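Local coordinates for protein imidazolonepropionase (Unidentified, PDB 2Q09) that hydrolyses the ring carbon-nitrogen bond of imidazolone-5-propanoate to give N-formimidoyl-L-glutamate, the third step of histidine degradation, at residues G102-A114 with G143-L155. Sequence-based numbering, arbitrary orientation.
Sequences GGIISTVRATRAA and GYGLTLEDELKML. With DI6 (3-[(4S)-2,5-dioxoimidazolidin-4-yl]propanoic acid), chain C.
The methyl CG2 of Thr-107 sits over one face of the Tyr-144 ring, 3.7 Å from its centroid, a CH-pi contact, while Ile-104 CD1 meets the ring edge. Thr-107 suits this place because its two branches divide the work: chi1 of -65° sets OG1 beside the backbone N, where it bonds Arg-81, and puts CG2 anti to that N, over the ring. At the far end of the ring, Tyr-144 OH donates to DI6 O9 at 2.7 Å; Arg-81 bonds the same ligand. The Tyr-144 carbonyl rests on helix 104-113, its O 3.3 Å from Val-108 CA in a CH...O contact. In this TIM-barrel amidohydrolase, residues 143-147 belong to the loop between strand 135-141 and helix 148-164; segments 104-113 and 148-155 lie at 77° to each other. Further out, extended Arg-112 reaches two loop carbonyls: NE meets Gly-145 O almost straight at 2.9 Å, in the guanidinium plane, and NH2 approaches Leu-146 O from above the carbonyl plane. Thr-147 CG2 covers one guanidinium face, and its OG1 N-caps the helix, accepting from Asp-150 N. The long chain of Lys-153, bent at chi3, brings NZ to Ala-114 O (2.9 Å) and Thr-111 O, where the last turn ends, and pairs with Asp-150 OD1. Glu-151 OE1 accepts from Gly-143 N, OE2 from Gly-145 N and Leu-146 N (2.6 Å).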
loop_
_atom_site.group_PDB
_atom_site.type_symbol
_atom_site.label_atom_id
_atom_site.label_comp_id
_atom_site.label_asym_id
_atom_site.label_seq_id
_atom_site.Cartn_x
_atom_site.Cartn_y
_atom_site.Cartn_z
ATOM N N GLY A 102 4.330 -15.657 22.037
ATOM C CA GLY A 102 4.402 -14.290 21.553
ATOM C C GLY A 102 4.844 -14.229 20.103
ATOM O O GLY A 102 5.080 -15.268 19.476
ATOM N N GLY A 103 4.952 -13.017 19.562
ATOM C CA GLY A 103 5.370 -12.868 18.180
ATOM C C GLY A 103 4.186 -12.831 17.233
ATOM O O GLY A 103 3.050 -12.631 17.658
ATOM N N ILE A 104 4.440 -13.030 15.946
ATOM C CA ILE A 104 3.370 -12.994 14.966
ATOM C C ILE A 104 2.276 -14.024 15.245
ATOM O O ILE A 104 1.134 -13.832 14.843
ATOM C CB ILE A 104 3.910 -13.200 13.532
ATOM C CG1 ILE A 104 2.754 -13.142 12.533
ATOM C CG2 ILE A 104 4.640 -14.529 13.432
ATOM C CD1 ILE A 104 3.191 -13.051 11.088
ATOM N N ILE A 105 2.612 -15.109 15.933
ATOM C CA ILE A 105 1.600 -16.112 16.221
ATOM C C ILE A 105 0.517 -15.568 17.155
ATOM O O ILE A 105 -0.646 -15.963 17.041
ATOM C CB ILE A 105 2.219 -17.418 16.809
ATOM C CG1 ILE A 105 1.154 -18.514 16.876
ATOM C CG2 ILE A 105 2.780 -17.173 18.184
ATOM C CD1 ILE A 105 0.522 -18.846 15.529
ATOM N N SER A 106 0.867 -14.660 18.067
ATOM C CA SER A 106 -0.166 -14.126 18.946
ATOM C C SER A 106 -1.176 -13.313 18.128
ATOM O O SER A 106 -2.376 -13.328 18.409
ATOM C CB SER A 106 0.432 -13.267 20.074
ATOM O OG SER A 106 1.047 -12.088 19.595
ATOM N N THR A 107 -0.703 -12.610 17.107
ATOM C CA THR A 107 -1.616 -11.837 16.273
ATOM C C THR A 107 -2.507 -12.810 15.495
ATOM O O THR A 107 -3.689 -12.549 15.265
ATOM C CB THR A 107 -0.857 -10.943 15.275
ATOM O OG1 THR A 107 -0.104 -9.952 15.988
ATOM C CG2 THR A 107 -1.838 -10.236 14.354
ATOM N N VAL A 108 -1.929 -13.928 15.073
ATOM C CA VAL A 108 -2.690 -14.933 14.341
ATOM C C VAL A 108 -3.798 -15.528 15.219
ATOM O O VAL A 108 -4.952 -15.656 14.798
ATOM C CB VAL A 108 -1.771 -16.067 13.847
ATOM C CG1 VAL A 108 -2.611 -17.187 13.228
ATOM C CG2 VAL A 108 -0.797 -15.524 12.813
ATOM N N ARG A 109 -3.457 -15.881 16.453
ATOM C CA ARG A 109 -4.460 -16.447 17.348
ATOM C C ARG A 109 -5.561 -15.429 17.652
ATOM O O ARG A 109 -6.749 -15.757 17.636
ATOM C CB ARG A 109 -3.807 -16.921 18.649
ATOM C CG ARG A 109 -2.780 -18.038 18.452
ATOM C CD ARG A 109 -2.336 -18.603 19.787
ATOM N NE ARG A 109 -1.217 -19.540 19.689
ATOM C CZ ARG A 109 -1.204 -20.634 18.940
ATOM N NH1 ARG A 109 -2.254 -20.952 18.197
ATOM N NH2 ARG A 109 -0.140 -21.426 18.937
ATOM N N ALA A 110 -5.167 -14.195 17.929
ATOM C CA ALA A 110 -6.145 -13.158 18.227
ATOM C C ALA A 110 -7.047 -12.897 17.020
ATOM O O ALA A 110 -8.256 -12.693 17.166
ATOM C CB ALA A 110 -5.436 -11.865 18.637
ATOM N N THR A 111 -6.460 -12.892 15.824
ATOM C CA THR A 111 -7.233 -12.620 14.616
ATOM C C THR A 111 -8.149 -13.792 14.244
ATOM O O THR A 111 -9.274 -13.581 13.798
ATOM C CB THR A 111 -6.307 -12.256 13.433
ATOM O OG1 THR A 111 -5.530 -11.103 13.785
ATOM C CG2 THR A 111 -7.117 -11.924 12.182
ATOM N N ARG A 112 -7.683 -15.022 14.441
ATOM C CA ARG A 112 -8.524 -16.189 14.152
ATOM C C ARG A 112 -9.725 -16.162 15.094
ATOM O O ARG A 112 -10.859 -16.439 14.702
ATOM C CB ARG A 112 -7.776 -17.488 14.414
ATOM C CG ARG A 112 -6.695 -17.847 13.431
ATOM C CD ARG A 112 -6.017 -19.120 13.914
ATOM N NE ARG A 112 -5.151 -19.707 12.902
ATOM C CZ ARG A 112 -4.506 -20.856 13.064
ATOM N NH1 ARG A 112 -4.635 -21.517 14.210
ATOM N NH2 ARG A 112 -3.771 -21.360 12.079
ATOM N N ALA A 113 -9.451 -15.837 16.352
ATOM C CA ALA A 113 -10.481 -15.787 17.374
ATOM C C ALA A 113 -11.457 -14.628 17.203
ATOM O O ALA A 113 -12.614 -14.720 17.628
ATOM C CB ALA A 113 -9.831 -15.728 18.765
ATOM N N ALA A 114 -10.998 -13.544 16.588
ATOM C CA ALA A 114 -11.871 -12.397 16.389
ATOM C C ALA A 114 -12.913 -12.734 15.335
ATOM O O ALA A 114 -12.621 -13.436 14.369
ATOM C CB ALA A 114 -11.055 -11.176 15.945
ATOM N N GLY A 143 -3.248 -12.790 5.750
ATOM C CA GLY A 143 -1.994 -13.185 6.369
ATOM C C GLY A 143 -1.947 -13.382 7.874
ATOM O O GLY A 143 -0.920 -13.799 8.406
ATOM N N TYR A 144 -3.023 -13.059 8.576
ATOM C CA TYR A 144 -3.058 -13.261 10.021
ATOM C C TYR A 144 -4.105 -14.319 10.381
ATOM O O TYR A 144 -4.474 -14.468 11.554
ATOM C CB TYR A 144 -3.364 -11.947 10.753
ATOM C CG TYR A 144 -2.214 -10.955 10.729
ATOM C CD1 TYR A 144 -0.924 -11.353 11.075
ATOM C CD2 TYR A 144 -2.416 -9.622 10.374
ATOM C CE1 TYR A 144 0.141 -10.455 11.070
ATOM C CE2 TYR A 144 -1.359 -8.707 10.367
ATOM C CZ TYR A 144 -0.083 -9.133 10.716
ATOM O OH TYR A 144 0.958 -8.233 10.724
ATOM N N GLY A 145 -4.572 -15.044 9.361
ATOM C CA GLY A 145 -5.569 -16.079 9.577
ATOM C C GLY A 145 -4.912 -17.448 9.540
ATOM O O GLY A 145 -5.096 -18.268 10.439
ATOM N N LEU A 146 -4.126 -17.684 8.496
ATOM C CA LEU A 146 -3.414 -18.944 8.323
ATOM C C LEU A 146 -4.287 -20.211 8.379
ATOM O O LEU A 146 -3.879 -21.255 8.910
ATOM C CB LEU A 146 -2.252 -19.029 9.324
ATOM C CG LEU A 146 -1.251 -17.861 9.192
ATOM C CD1 LEU A 146 0.015 -18.185 9.983
ATOM C CD2 LEU A 146 -0.893 -17.620 7.729
ATOM N N THR A 147 -5.497 -20.083 7.838
ATOM C CA THR A 147 -6.459 -21.183 7.691
ATOM C C THR A 147 -7.270 -20.678 6.507
ATOM O O THR A 147 -7.285 -19.473 6.253
ATOM C CB THR A 147 -7.425 -21.351 8.895
ATOM O OG1 THR A 147 -8.407 -20.310 8.875
ATOM C CG2 THR A 147 -6.654 -21.313 10.218
ATOM N N LEU A 148 -7.936 -21.561 5.775
ATOM C CA LEU A 148 -8.716 -21.099 4.637
ATOM C C LEU A 148 -9.801 -20.113 5.062
ATOM O O LEU A 148 -9.875 -19.001 4.529
ATOM C CB LEU A 148 -9.344 -22.281 3.893
ATOM C CG LEU A 148 -10.055 -21.949 2.571
ATOM C CD1 LEU A 148 -10.136 -23.203 1.704
ATOM C CD2 LEU A 148 -11.454 -21.386 2.844
ATOM N N GLU A 149 -10.641 -20.510 6.012
ATOM C CA GLU A 149 -11.726 -19.639 6.456
ATOM C C GLU A 149 -11.262 -18.300 7.030
ATOM O O GLU A 149 -11.869 -17.262 6.771
ATOM C CB GLU A 149 -12.602 -20.343 7.499
ATOM C CG GLU A 149 -13.397 -21.512 6.945
ATOM C CD GLU A 149 -12.636 -22.824 6.982
ATOM O OE1 GLU A 149 -11.395 -22.808 7.139
ATOM O OE2 GLU A 149 -13.288 -23.881 6.852
ATOM N N ASP A 150 -10.198 -18.316 7.821
ATOM C CA ASP A 150 -9.735 -17.069 8.419
ATOM C C ASP A 150 -9.080 -16.125 7.411
ATOM O O ASP A 150 -9.236 -14.911 7.511
ATOM C CB ASP A 150 -8.813 -17.376 9.592
ATOM C CG ASP A 150 -9.554 -18.063 10.739
ATOM O OD1 ASP A 150 -10.458 -17.431 11.324
ATOM O OD2 ASP A 150 -9.248 -19.234 11.046
ATOM N N GLU A 151 -8.362 -16.666 6.430
ATOM C CA GLU A 151 -7.754 -15.816 5.407
ATOM C C GLU A 151 -8.853 -15.102 4.599
ATOM O O GLU A 151 -8.776 -13.900 4.359
ATOM C CB GLU A 151 -6.863 -16.643 4.468
ATOM C CG GLU A 151 -5.542 -17.085 5.094
ATOM C CD GLU A 151 -4.665 -15.909 5.514
ATOM O OE1 GLU A 151 -4.453 -14.996 4.687
ATOM O OE2 GLU A 151 -4.180 -15.898 6.666
ATOM N N LEU A 152 -9.876 -15.841 4.182
ATOM C CA LEU A 152 -10.970 -15.238 3.418
ATOM C C LEU A 152 -11.793 -14.291 4.286
ATOM O O LEU A 152 -12.367 -13.321 3.788
ATOM C CB LEU A 152 -11.877 -16.321 2.823
ATOM C CG LEU A 152 -11.477 -16.862 1.444
ATOM C CD1 LEU A 152 -10.063 -17.405 1.472
ATOM C CD2 LEU A 152 -12.469 -17.938 1.020
ATOM N N LYS A 153 -11.850 -14.574 5.586
ATOM C CA LYS A 153 -12.582 -13.722 6.517
ATOM C C LYS A 153 -11.963 -12.325 6.462
ATOM O O LYS A 153 -12.659 -11.321 6.451
ATOM C CB LYS A 153 -12.470 -14.294 7.938
ATOM C CG LYS A 153 -12.990 -13.387 9.030
ATOM C CD LYS A 153 -12.997 -14.091 10.396
ATOM C CE LYS A 153 -11.604 -14.422 10.882
ATOM N NZ LYS A 153 -11.630 -15.067 12.230
HETATM N N MSE A 154 -10.639 -12.272 6.442
HETATM C CA MSE A 154 -9.939 -10.998 6.385
HETATM C C MSE A 154 -10.221 -10.281 5.071
HETATM O O MSE A 154 -10.460 -9.073 5.051
HETATM C CB MSE A 154 -8.440 -11.218 6.571
HETATM C CG MSE A 154 -8.114 -11.723 7.981
HETATM SE SE MSE A 154 -6.253 -12.059 8.242
HETATM C CE MSE A 154 -6.023 -13.508 7.048
ATOM N N LEU A 155 -10.205 -11.028 3.975
ATOM C CA LEU A 155 -10.479 -10.432 2.672
ATOM C C LEU A 155 -11.900 -9.885 2.628
ATOM O O LEU A 155 -12.150 -8.853 2.008
ATOM C CB LEU A 155 -10.271 -11.459 1.554
ATOM C CG LEU A 155 -8.874 -12.085 1.471
ATOM C CD1 LEU A 155 -8.834 -13.064 0.308
ATOM C CD2 LEU A 155 -7.814 -10.991 1.278
HETATM N N1 DI6 C . 7.554 -8.577 7.389
HETATM C C2 DI6 C . 7.209 -7.697 8.354
HETATM O O2 DI6 C . 7.907 -6.821 8.833
HETATM C C3 DI6 C . 5.738 -8.020 8.715
HETATM N N4 DI6 C . 5.441 -9.161 7.821
HETATM C C5 DI6 C . 6.546 -9.408 7.089
HETATM O O5 DI6 C . 6.617 -10.285 6.241
HETATM C C6 DI6 C . 5.607 -8.386 10.186
HETATM C C7 DI6 C . 4.168 -8.715 10.590
HETATM C C8 DI6 C . 3.978 -9.085 12.069
HETATM O O9 DI6 C . 2.818 -9.052 12.523
HETATM O O10 DI6 C . 4.965 -9.405 12.780
#